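Local coordinates for protein D-aminopeptidase (Bacillus subtilis, PDB 1HI9) that hydrolytically removes N-terminal residues from peptides containing D-amino acids, using two zinc ions per subunit inside the central chamber of a homodecamer, at residues P214-L219 with Q250-L255; S220-N225 with G243-Q248. All blocks are in the same frame, centred on the assembly; numbering follows the deposited sequence.

Interaction 1: residues P214-L219 with Q250-L255; sequences PDRPVL and QAKDML
Strand-end pairing and a glutamine amide join the loop before strand 218-223 to the end of strand 246-250: Gln250 NE2 reaches Arg216 O in a mostly polar, partly buried contact at one end of the five-stranded antiparallel sheet, where the chain leaves for helix 254-268. Val218 and Gln250 form an antiparallel non-hydrogen-bonded pair, and Ala251 N closes the backbone pairing on Pro217 O at 3.1 Å. The Gln250 chain starts with CG anti to the backbone N (chi1 170°) and bends at chi2, which brings its amide across to the loop before the neighbouring strand. There NE2 donates to Arg216 O at 2.9 Å in a nearly straight bond, approaching from above the carbonyl plane, and at 2.8 Å also to the carbonyl O of the next residue, Ala251. Both acceptors lie in the amide plane, so the two bonds fix its rotation. OE1 faces Val218 CG2, the two side chains crossing at about a right angle. The planes of the Arg216 guanidinium and this amide are 21° apart, and Ala251 O sits over the centre of one guanidinium face. Pro217 CG rests 3.6 Å from Asp253 C, its ring lying against the backbone at the helix start. Asp215 O receives a CA-H...O contact from Asp253 CA at 3.5 Å. A water accepts from Met254 N at 2.7 Å and donates to Pro214 O. Asp253 is the N-cap; its OD2 takes the backbone N-H of Glu256, and its OD1 forms a salt bridge with Lys252 NZ, the hydrogen bond within it weak. The chemistry thus satisfies backbone polar groups where the pairing of the strands ends: one glutamine amide serves two carbonyls, and a water links the first N-H of the helix to the facing loop.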
loop_
_atom_site.group_PDB
_atom_site.type_symbol
_atom_site.label_atom_id
_atom_site.label_comp_id
_atom_site.label_asym_id
_atom_site.label_seq_id
_atom_site.Cartn_x
_atom_site.Cartn_y
_atom_site.Cartn_z
ATOM N N PRO A 214 20.759 -45.906 11.052
ATOM C CA PRO A 214 20.095 -47.154 11.438
ATOM C C PRO A 214 19.303 -47.706 10.252
ATOM O O PRO A 214 18.941 -46.959 9.344
ATOM C CB PRO A 214 19.167 -46.716 12.568
ATOM C CG PRO A 214 19.890 -45.550 13.174
ATOM C CD PRO A 214 20.394 -44.807 11.962
ATOM N N ASP A 215 19.027 -49.009 10.271
ATOM C CA ASP A 215 18.269 -49.663 9.207
ATOM C C ASP A 215 16.845 -49.131 9.118
ATOM O O ASP A 215 16.381 -48.770 8.041
ATOM C CB ASP A 215 18.224 -51.174 9.443
ATOM C CG ASP A 215 19.542 -51.856 9.135
ATOM O OD1 ASP A 215 19.654 -53.082 9.385
ATOM O OD2 ASP A 215 20.459 -51.171 8.639
ATOM N N ARG A 216 16.146 -49.108 10.247
ATOM C CA ARG A 216 14.770 -48.612 10.292
ATOM C C ARG A 216 14.734 -47.492 11.312
ATOM O O ARG A 216 14.188 -47.640 12.402
ATOM C CB ARG A 216 13.806 -49.725 10.707
ATOM C CG ARG A 216 13.680 -50.857 9.695
ATOM C CD ARG A 216 12.777 -51.966 10.228
ATOM N NE ARG A 216 11.444 -51.468 10.585
ATOM C CZ ARG A 216 10.548 -51.026 9.707
ATOM N NH1 ARG A 216 10.833 -51.020 8.409
ATOM N NH2 ARG A 216 9.366 -50.593 10.125
ATOM N N PRO A 217 15.315 -46.343 10.955
ATOM C CA PRO A 217 15.372 -45.178 11.834
ATOM C C PRO A 217 14.032 -44.627 12.287
ATOM O O PRO A 217 13.047 -44.647 11.554
ATOM C CB PRO A 217 16.171 -44.170 11.011
ATOM C CG PRO A 217 15.772 -44.492 9.614
ATOM C CD PRO A 217 15.798 -46.005 9.603
ATOM N N VAL A 218 14.013 -44.153 13.522
ATOM C CA VAL A 218 12.824 -43.557 14.089
ATOM C C VAL A 218 13.086 -42.060 14.118
ATOM O O VAL A 218 13.990 -41.577 14.815
ATOM C CB VAL A 218 12.561 -44.048 15.526
ATOM C CG1 VAL A 218 11.403 -43.280 16.138
ATOM C CG2 VAL A 218 12.253 -45.539 15.517
ATOM N N LEU A 219 12.298 -41.329 13.339
ATOM C CA LEU A 219 12.422 -39.889 13.265
ATOM C C LEU A 219 11.579 -39.246 14.348
ATOM O O LEU A 219 10.419 -39.595 14.525
ATOM C CB LEU A 219 11.951 -39.388 11.897
ATOM C CG LEU A 219 11.870 -37.863 11.721
ATOM C CD1 LEU A 219 13.238 -37.249 11.980
ATOM C CD2 LEU A 219 11.390 -37.517 10.304
ATOM N N GLN A 250 8.097 -43.886 12.464
ATOM C CA GLN A 250 8.943 -45.051 12.229
ATOM C C GLN A 250 9.092 -45.176 10.715
ATOM O O GLN A 250 8.107 -45.373 10.000
ATOM C CB GLN A 250 8.291 -46.313 12.810
ATOM C CG GLN A 250 8.969 -47.619 12.406
ATOM C CD GLN A 250 10.400 -47.748 12.910
ATOM O OE1 GLN A 250 10.646 -47.959 14.096
ATOM N NE2 GLN A 250 11.356 -47.613 11.999
ATOM N N ALA A 251 10.322 -45.037 10.230
ATOM C CA ALA A 251 10.608 -45.105 8.799
ATOM C C ALA A 251 11.201 -46.447 8.389
ATOM O O ALA A 251 11.725 -47.182 9.223
ATOM C CB ALA A 251 11.567 -43.984 8.413
ATOM N N LYS A 252 11.116 -46.753 7.097
ATOM C CA LYS A 252 11.649 -47.998 6.555
ATOM C C LYS A 252 13.158 -47.890 6.361
ATOM O O LYS A 252 13.873 -48.886 6.454
ATOM C CB LYS A 252 10.997 -48.319 5.209
ATOM C CG LYS A 252 9.482 -48.446 5.262
ATOM C CD LYS A 252 8.903 -48.962 3.935
ATOM C CE LYS A 252 9.196 -48.026 2.748
ATOM N NZ LYS A 252 10.654 -47.945 2.372
ATOM N N ASP A 253 13.620 -46.676 6.073
ATOM C CA ASP A 253 15.034 -46.383 5.875
ATOM C C ASP A 253 15.288 -44.886 6.033
ATOM O O ASP A 253 14.352 -44.100 6.193
ATOM C CB ASP A 253 15.486 -46.826 4.492
ATOM C CG ASP A 253 14.500 -46.446 3.419
ATOM O OD1 ASP A 253 13.527 -47.196 3.205
ATOM O OD2 ASP A 253 14.678 -45.384 2.799
ATOM N N MET A 254 16.556 -44.489 5.982
ATOM C CA MET A 254 16.907 -43.082 6.145
ATOM C C MET A 254 16.256 -42.201 5.077
ATOM O O MET A 254 15.860 -41.072 5.356
ATOM C CB MET A 254 18.428 -42.913 6.108
ATOM C CG MET A 254 18.926 -41.545 6.568
ATOM S SD MET A 254 18.372 -41.110 8.232
ATOM C CE MET A 254 17.962 -39.350 7.973
ATOM N N LEU A 255 16.140 -42.719 3.859
ATOM C CA LEU A 255 15.535 -41.947 2.793
ATOM C C LEU A 255 14.069 -41.609 3.082
ATOM O O LEU A 255 13.626 -40.487 2.826
ATOM C CB LEU A 255 15.653 -42.679 1.459
ATOM C CG LEU A 255 17.075 -42.994 0.986
ATOM C CD1 LEU A 255 17.027 -43.367 -0.483
ATOM C CD2 LEU A 255 18.006 -41.797 1.176
HETATM O O HOH W 1 18.497 -46.258 6.464
#

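Interaction 2: residues S220-N225 with G243-Q248; sequences SIEFAN and GTTTVQ
Thr245 OG1 donates to Phe223 O at 2.7 Å, and Thr245 O accepts from Phe223 N at 3.0 Å, so that one threonine grips both backbone polar groups of the residue facing it. Its OG1 stands between the backbone N and the carbonyl carbon (chi1 60°), which turns the hydroxyl onto that carbonyl and leaves CG2 against the backbone of Asn225. An alanine here would lack this hydroxyl, and Phe223 O would probably lose its short side-chain bond just where the strand gives way to the loop before helix 226-232. Next along, Ile221 and Val247 make a hydrogen-bonded antiparallel pair, with N-to-O distances of 3.0 Å from Ile221 N to Val247 O and 2.9 Å from Val247 N to Ile221 O. On the face carrying these two residues, Val247 CG2 meets the edge of the Phe223 ring at CE1, 3.9 Å away, while Ile221 CG2 lies over one face of the ring, offset toward its rim. The other face carries Ser220, Glu222, Thr246 and Gln248. Glu222 CG packs against Thr246 OG1 at 3.4 Å, the two side chains crossing obliquely, and Gln248 NE2 gives Ser220 OG a weak bond at 3.0 Å. Further out, Thr244 OG1 accepts from Thr246 N in an ST turn at the start of the strand. The Glu222 carboxylate forms a salt bridge with Arg122 of the neighbouring strand 121-126, and Arg122 of a second subunit makes weak contacts with Glu222, Ala224 and Thr245. Helix 226-232 and helix 254-268 cover the Phe223 side. The arrangement is that of two adjacent inner strands of an antiparallel sheet, 218-223 being the middle one, with helices packed on one face and a polar opposite face that reaches a subunit interface of the decamer.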
loop_
_atom_site.group_PDB
_atom_site.type_symbol
_atom_site.label_atom_id
_atom_site.label_comp_id
_atom_site.label_asym_id
_atom_site.label_seq_id
_atom_site.Cartn_x
_atom_site.Cartn_y
_atom_site.Cartn_z
ATOM N N SER A 220 12.174 -38.323 15.088
ATOM C CA SER A 220 11.456 -37.608 16.130
ATOM C C SER A 220 11.683 -36.123 15.883
ATOM O O SER A 220 12.808 -35.686 15.628
ATOM C CB SER A 220 11.969 -37.988 17.526
ATOM O OG SER A 220 11.452 -39.239 17.940
ATOM N N ILE A 221 10.603 -35.357 15.934
ATOM C CA ILE A 221 10.697 -33.928 15.732
ATOM C C ILE A 221 9.993 -33.235 16.873
ATOM O O ILE A 221 8.811 -33.460 17.110
ATOM C CB ILE A 221 10.019 -33.480 14.421
ATOM C CG1 ILE A 221 10.574 -34.279 13.246
ATOM C CG2 ILE A 221 10.242 -31.979 14.212
ATOM C CD1 ILE A 221 9.920 -33.974 11.945
ATOM N N GLU A 222 10.730 -32.409 17.599
ATOM C CA GLU A 222 10.138 -31.661 18.691
ATOM C C GLU A 222 9.874 -30.263 18.142
ATOM O O GLU A 222 10.802 -29.578 17.706
ATOM C CB GLU A 222 11.102 -31.579 19.865
ATOM C CG GLU A 222 10.490 -30.938 21.094
ATOM C CD GLU A 222 11.482 -30.812 22.239
ATOM O OE1 GLU A 222 12.081 -31.834 22.635
ATOM O OE2 GLU A 222 11.659 -29.687 22.738
ATOM N N PHE A 223 8.611 -29.846 18.151
ATOM C CA PHE A 223 8.236 -28.529 17.647
ATOM C C PHE A 223 8.140 -27.501 18.771
ATOM O O PHE A 223 8.056 -27.853 19.951
ATOM C CB PHE A 223 6.900 -28.618 16.900
ATOM C CG PHE A 223 6.950 -29.498 15.683
ATOM C CD1 PHE A 223 6.561 -30.833 15.756
ATOM C CD2 PHE A 223 7.419 -28.998 14.465
ATOM C CE1 PHE A 223 6.639 -31.664 14.633
ATOM C CE2 PHE A 223 7.505 -29.818 13.330
ATOM C CZ PHE A 223 7.113 -31.159 13.411
ATOM N N ALA A 224 8.150 -26.225 18.400
ATOM C CA ALA A 224 8.079 -25.149 19.381
ATOM C C ALA A 224 6.763 -25.126 20.155
ATOM O O ALA A 224 6.770 -24.909 21.369
ATOM C CB ALA A 224 8.309 -23.809 18.697
ATOM N N ASN A 225 5.641 -25.341 19.460
ATOM C CA ASN A 225 4.326 -25.342 20.117
ATOM C C ASN A 225 3.501 -26.566 19.735
ATOM O O ASN A 225 3.837 -27.294 18.803
ATOM C CB ASN A 225 3.541 -24.050 19.806
ATOM C CG ASN A 225 3.205 -23.897 18.333
ATOM O OD1 ASN A 225 3.719 -23.001 17.645
ATOM N ND2 ASN A 225 2.341 -24.770 17.838
ATOM N N GLY A 243 2.260 -35.499 26.555
ATOM C CA GLY A 243 2.989 -34.623 27.450
ATOM C C GLY A 243 4.115 -33.861 26.779
ATOM O O GLY A 243 4.918 -33.229 27.462
ATOM N N THR A 244 4.180 -33.915 25.448
ATOM C CA THR A 244 5.233 -33.222 24.701
ATOM C C THR A 244 4.703 -32.610 23.403
ATOM O O THR A 244 3.518 -32.710 23.083
ATOM C CB THR A 244 6.376 -34.173 24.294
ATOM O OG1 THR A 244 6.013 -34.873 23.098
ATOM C CG2 THR A 244 6.655 -35.190 25.386
ATOM N N THR A 245 5.602 -31.976 22.658
ATOM C CA THR A 245 5.258 -31.371 21.383
ATOM C C THR A 245 6.092 -32.094 20.339
ATOM O O THR A 245 6.407 -31.554 19.273
ATOM C CB THR A 245 5.612 -29.883 21.351
ATOM O OG1 THR A 245 7.020 -29.730 21.562
ATOM C CG2 THR A 245 4.843 -29.136 22.426
ATOM N N THR A 246 6.442 -33.333 20.663
ATOM C CA THR A 246 7.254 -34.166 19.794
ATOM C C THR A 246 6.392 -35.171 19.040
ATOM O O THR A 246 5.506 -35.800 19.620
ATOM C CB THR A 246 8.301 -34.935 20.623
ATOM O OG1 THR A 246 9.006 -34.012 21.465
ATOM C CG2 THR A 246 9.292 -35.632 19.723
ATOM N N VAL A 247 6.655 -35.305 17.741
ATOM C CA VAL A 247 5.926 -36.236 16.891
ATOM C C VAL A 247 6.931 -37.247 16.358
ATOM O O VAL A 247 8.022 -36.873 15.938
ATOM C CB VAL A 247 5.249 -35.507 15.719
ATOM C CG1 VAL A 247 4.427 -36.488 14.899
ATOM C CG2 VAL A 247 4.380 -34.374 16.252
ATOM N N GLN A 248 6.572 -38.527 16.395
ATOM C CA GLN A 248 7.481 -39.566 15.934
ATOM C C GLN A 248 6.971 -40.287 14.690
ATOM O O GLN A 248 5.766 -40.380 14.443
ATOM C CB GLN A 248 7.730 -40.589 17.044
ATOM C CG GLN A 248 8.172 -39.978 18.356
ATOM C CD GLN A 248 8.686 -41.018 19.325
ATOM O OE1 GLN A 248 8.058 -42.060 19.518
ATOM N NE2 GLN A 248 9.839 -40.741 19.945
#

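How the interactions relate
Interactions 1 and 2 are successive parts of one strand pairing: strand 218-223 runs through both, and strand 246-250 leads from interaction 2 into the helix start of interaction 1. Their centres lie 18 Å apart, and they touch where Leu219 O packs on Gln248 CB at 3.8 Å. Along the chain, interaction 2 is nested within the loop that interaction 1 closes. Helix 254-268 joins them as well, returning over the sheet so that Met264 touches both Leu219 and Ile221. Neither contact holds the metals: the side chains of Met254 and Ile221 are each about 11 Å from that of the zinc ligand Glu133, and Phe223 is about 12 Å from the nucleophile His115, side chain to side chain.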